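Local coordinates for protein precorrin-6y methylase (Rhodobacter capsulatus, PDB 3NJR) that is the C-terminal domain of a cobalamin-pathway enzyme and probably methylates and decarboxylates a precorrin with S-adenosylmethionine as methyl donor, at residues R79-P85 and R105-G111. Numbering follows the deposited sequence.
Sequences RAITIEP and RMRAVQG. With SAH (S-adenosyl-L-homocysteine), chain C.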
ATOM      1  N   ARG A  79      22.903  20.154  16.911  1.00 31.82           N
ATOM      2  CA  ARG A  79      22.238  21.331  17.503  1.00 32.18           C
ATOM      3  C   ARG A  79      21.049  21.687  16.593  1.00 32.03           C
ATOM      4  O   ARG A  79      21.067  21.361  15.407  1.00 31.60           O
ATOM      5  CB  ARG A  79      23.190  22.528  17.587  1.00 32.45           C
ATOM      6  CG  ARG A  79      24.531  22.263  18.261  1.00 34.17           C
ATOM      7  CD  ARG A  79      25.450  23.473  18.111  1.00 38.13           C
ATOM      8  NE  ARG A  79      26.027  23.533  16.763  1.00 42.54           N
ATOM      9  CZ  ARG A  79      25.930  24.572  15.923  1.00 44.68           C
ATOM     10  NH1 ARG A  79      25.292  25.685  16.282  1.00 46.04           N
ATOM     11  NH2 ARG A  79      26.492  24.509  14.715  1.00 44.21           N
ATOM     12  N   ALA A  80      20.020  22.337  17.139  1.00 32.16           N
ATOM     13  CA  ALA A  80      18.823  22.649  16.355  1.00 32.67           C
ATOM     14  C   ALA A  80      18.158  23.947  16.756  1.00 33.38           C
ATOM     15  O   ALA A  80      18.165  24.312  17.942  1.00 34.30           O
ATOM     16  CB  ALA A  80      17.825  21.533  16.450  1.00 32.17           C
ATOM     17  N   ILE A  81      17.580  24.635  15.770  1.00 33.27           N
ATOM     18  CA  ILE A  81      16.626  25.722  16.014  1.00 33.57           C
ATOM     19  C   ILE A  81      15.257  25.244  15.527  1.00 34.26           C
ATOM     20  O   ILE A  81      15.124  24.798  14.388  1.00 34.64           O
ATOM     21  CB  ILE A  81      17.022  27.024  15.268  1.00 33.55           C
ATOM     22  CG1 ILE A  81      18.334  27.575  15.816  1.00 32.78           C
ATOM     23  CG2 ILE A  81      15.924  28.071  15.390  1.00 32.31           C
ATOM     24  CD1 ILE A  81      19.056  28.463  14.866  1.00 33.13           C
ATOM     25  N   THR A  82      14.247  25.354  16.381  1.00 34.93           N
ATOM     26  CA  THR A  82      12.925  24.769  16.137  1.00 35.67           C
ATOM     27  C   THR A  82      11.885  25.867  16.015  1.00 35.77           C
ATOM     28  O   THR A  82      11.652  26.582  16.965  1.00 36.08           O
ATOM     29  CB  THR A  82      12.545  23.811  17.296  1.00 35.58           C
ATOM     30  OG1 THR A  82      13.613  22.870  17.484  1.00 37.00           O
ATOM     31  CG2 THR A  82      11.247  23.059  17.011  1.00 34.95           C
ATOM     32  N   ILE A  83      11.254  25.964  14.853  1.00 36.43           N
ATOM     33  CA  ILE A  83      10.352  27.066  14.507  1.00 37.42           C
ATOM     34  C   ILE A  83       8.892  26.632  14.562  1.00 38.20           C
ATOM     35  O   ILE A  83       8.475  25.800  13.762  1.00 38.38           O
ATOM     36  CB  ILE A  83      10.610  27.518  13.046  1.00 37.56           C
ATOM     37  CG1 ILE A  83      12.076  27.277  12.617  1.00 36.84           C
ATOM     38  CG2 ILE A  83      10.074  28.944  12.773  1.00 37.51           C
ATOM     39  CD1 ILE A  83      13.090  28.188  13.245  1.00 36.54           C
ATOM     40  N   GLU A  84       8.115  27.200  15.484  1.00 39.46           N
ATOM     41  CA  GLU A  84       6.681  26.881  15.634  1.00 41.07           C
ATOM     42  C   GLU A  84       5.851  28.152  15.985  1.00 42.23           C
ATOM     43  O   GLU A  84       6.241  28.913  16.894  1.00 42.75           O
ATOM     44  CB  GLU A  84       6.515  25.782  16.696  1.00 41.19           C
ATOM     45  CG  GLU A  84       5.099  25.514  17.229  1.00 42.96           C
ATOM     46  CD  GLU A  84       4.098  25.089  16.146  1.00 45.08           C
ATOM     47  OE1 GLU A  84       4.307  24.048  15.479  1.00 44.83           O
ATOM     48  OE2 GLU A  84       3.087  25.806  15.975  1.00 46.38           O
ATOM     49  N   PRO A  85       4.728  28.409  15.263  1.00 42.75           N
ATOM     50  CA  PRO A  85       3.965  29.624  15.606  1.00 43.55           C
ATOM     51  C   PRO A  85       3.177  29.518  16.907  1.00 43.97           C
ATOM     52  O   PRO A  85       3.136  30.486  17.672  1.00 44.41           O
ATOM     53  CB  PRO A  85       3.027  29.830  14.400  1.00 43.31           C
ATOM     54  CG  PRO A  85       2.925  28.491  13.772  1.00 43.28           C
ATOM     55  CD  PRO A  85       4.255  27.815  14.005  1.00 42.84           C
ATOM     56  N   ARG A 105      22.067  23.117  23.404  1.00 40.97           N
ATOM     57  CA  ARG A 105      22.071  22.573  22.045  1.00 40.21           C
ATOM     58  C   ARG A 105      20.841  22.970  21.206  1.00 39.29           C
ATOM     59  O   ARG A 105      20.910  22.998  19.980  1.00 38.37           O
ATOM     60  CB  ARG A 105      22.107  21.045  22.127  1.00 40.42           C
ATOM     61  CG  ARG A 105      23.446  20.435  22.440  1.00 41.93           C
ATOM     62  CD  ARG A 105      23.345  18.898  22.375  1.00 43.55           C
ATOM     63  NE  ARG A 105      24.524  18.220  21.816  1.00 45.39           N
ATOM     64  CZ  ARG A 105      25.569  18.804  21.208  1.00 47.47           C
ATOM     65  NH1 ARG A 105      25.649  20.126  21.051  1.00 48.17           N
ATOM     66  NH2 ARG A 105      26.562  18.050  20.746  1.00 48.02           N
ATOM     67  N   MET A 106      19.719  23.246  21.869  1.00 38.71           N
ATOM     68  CA  MET A 106      18.437  23.370  21.194  1.00 38.51           C
ATOM     69  C   MET A 106      17.664  24.632  21.579  1.00 38.56           C
ATOM     70  O   MET A 106      17.452  24.888  22.763  1.00 38.58           O
ATOM     71  CB  MET A 106      17.619  22.110  21.454  1.00 38.41           C
ATOM     72  CG  MET A 106      16.179  22.134  20.982  1.00 38.87           C
ATOM     73  SD  MET A 106      15.554  20.450  20.746  1.00 41.62           S
ATOM     74  CE  MET A 106      13.773  20.706  20.707  1.00 39.23           C
ATOM     75  N   ARG A 107      17.254  25.404  20.569  1.00 38.46           N
ATOM     76  CA  ARG A 107      16.486  26.649  20.737  1.00 39.25           C
ATOM     77  C   ARG A 107      15.057  26.571  20.191  1.00 39.21           C
ATOM     78  O   ARG A 107      14.825  26.035  19.117  1.00 39.09           O
ATOM     79  CB  ARG A 107      17.159  27.780  19.951  1.00 39.40           C
ATOM     80  CG  ARG A 107      18.018  28.730  20.711  1.00 40.10           C
ATOM     81  CD  ARG A 107      18.726  29.671  19.726  1.00 43.06           C
ATOM     82  NE  ARG A 107      17.827  30.682  19.147  1.00 43.66           N
ATOM     83  CZ  ARG A 107      18.150  31.493  18.138  1.00 43.62           C
ATOM     84  NH1 ARG A 107      19.347  31.416  17.567  1.00 40.96           N
ATOM     85  NH2 ARG A 107      17.264  32.387  17.694  1.00 45.26           N
ATOM     86  N   ALA A 108      14.101  27.167  20.882  1.00 39.55           N
ATOM     87  CA  ALA A 108      12.789  27.343  20.260  1.00 39.86           C
ATOM     88  C   ALA A 108      12.615  28.774  19.796  1.00 39.94           C
ATOM     89  O   ALA A 108      12.992  29.707  20.501  1.00 40.15           O
ATOM     90  CB  ALA A 108      11.685  26.961  21.204  1.00 40.13           C
ATOM     91  N   VAL A 109      12.073  28.936  18.594  1.00 40.07           N
ATOM     92  CA  VAL A 109      11.689  30.241  18.063  1.00 40.29           C
ATOM     93  C   VAL A 109      10.184  30.204  17.794  1.00 40.99           C
ATOM     94  O   VAL A 109       9.705  29.412  16.974  1.00 41.26           O
ATOM     95  CB  VAL A 109      12.488  30.617  16.768  1.00 40.06           C
ATOM     96  CG1 VAL A 109      11.910  31.853  16.098  1.00 38.78           C
ATOM     97  CG2 VAL A 109      13.954  30.846  17.083  1.00 39.20           C
ATOM     98  N   GLN A 110       9.430  31.033  18.503  1.00 41.61           N
ATOM     99  CA  GLN A 110       8.007  31.167  18.201  1.00 42.40           C
ATOM    100  C   GLN A 110       7.835  32.037  16.969  1.00 42.51           C
ATOM    101  O   GLN A 110       8.217  33.210  16.974  1.00 42.27           O
ATOM    102  CB  GLN A 110       7.229  31.756  19.377  1.00 42.43           C
ATOM    103  CG  GLN A 110       5.823  32.166  19.011  1.00 43.07           C
ATOM    104  CD  GLN A 110       4.938  32.359  20.211  1.00 44.60           C
ATOM    105  OE1 GLN A 110       3.720  32.385  20.080  1.00 45.23           O
ATOM    106  NE2 GLN A 110       5.539  32.484  21.396  1.00 45.00           N
ATOM    107  N   GLY A 111       7.269  31.456  15.916  1.00 42.85           N
ATOM    108  CA  GLY A 111       7.065  32.199  14.677  1.00 43.45           C
ATOM    109  C   GLY A 111       6.717  31.367  13.461  1.00 43.64           C
ATOM    110  O   GLY A 111       6.412  30.174  13.557  1.00 43.81           O
TER
HETATM  111  N   SAH C 300       7.480  17.431  13.362  1.00 84.89           N
HETATM  112  CA  SAH C 300       6.395  17.639  14.371  1.00 84.97           C
HETATM  113  CB  SAH C 300       5.044  17.260  13.759  1.00 85.13           C
HETATM  114  CG  SAH C 300       4.063  18.437  13.729  1.00 85.54           C
HETATM  115  SD  SAH C 300       3.812  18.992  12.068  1.00 86.87           S
HETATM  116  C   SAH C 300       6.688  16.855  15.629  1.00 84.83           C
HETATM  117  O   SAH C 300       6.223  17.169  16.724  1.00 84.71           O
HETATM  118  OXT SAH C 300       7.417  15.871  15.617  1.00 84.83           O
HETATM  119  C5' SAH C 300       2.603  20.287  12.209  1.00 84.71           C
HETATM  120  C4' SAH C 300       3.112  21.553  12.916  1.00 83.25           C
HETATM  121  O4' SAH C 300       3.706  22.513  12.022  1.00 82.25           O
HETATM  122  C3' SAH C 300       1.962  22.274  13.612  1.00 82.52           C
HETATM  123  O3' SAH C 300       2.225  22.336  15.010  1.00 82.06           O
HETATM  124  C2' SAH C 300       1.930  23.678  13.035  1.00 81.80           C
HETATM  125  O2' SAH C 300       1.668  24.691  14.017  1.00 81.03           O
HETATM  126  C1' SAH C 300       3.313  23.838  12.419  1.00 81.07           C
HETATM  127  N9  SAH C 300       3.301  24.866  11.333  1.00 79.56           N
HETATM  128  C8  SAH C 300       2.294  25.085  10.458  1.00 79.15           C
HETATM  129  N7  SAH C 300       2.583  26.104   9.615  1.00 78.56           N
HETATM  130  C5  SAH C 300       3.802  26.568   9.946  1.00 78.24           C
HETATM  131  C6  SAH C 300       4.714  27.630   9.452  1.00 77.98           C
HETATM  132  N6  SAH C 300       4.331  28.401   8.412  1.00 77.83           N
HETATM  133  N1  SAH C 300       5.918  27.804  10.064  1.00 77.38           N
HETATM  134  C2  SAH C 300       6.289  27.031  11.103  1.00 77.03           C
HETATM  135  N3  SAH C 300       5.507  26.046  11.597  1.00 77.51           N
HETATM  136  C4  SAH C 300       4.276  25.758  11.079  1.00 78.52           C
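A80 starts the pairing of two parallel strands, its N bonding to R105 O and its O accepting R107 N. T82 and E84 repeat the pattern: V109 N reaches T82 O at 2.9 Å, practically straight (179°), and G111 N bonds to E84 O from above the carbonyl plane. On one face I81 CG2 meets V109 CG2 at 3.8 Å, and I81 runs alongside R107, whose guanidinium has I81 CG1 over one face. On the other face M106 runs from CB, 4.2 Å from A80 O, through CG, anti to the backbone N (chi1 172°); the extended chain lies against S70 and V71 of helix 68-75 and I97 of helix 87-99, and ends with CE 3.9 Å from T82 OG1. That hydroxyl is hydrogen-bonded to S70. At the C-terminal end E84 takes both ribose hydroxyls of S-adenosylhomocysteine, O3' on OE1 and O2' on OE2, each at 2.7 Å, the acidic grip familiar from class I methyltransferases; G65 N and R86 N also bond to the carboxylate. Helix 87-99 makes the beta-alpha-beta crossover between the strands; strand 58-62 pairs with the other edge of 79-84, while 106-110 is outermost in this chain's sheet.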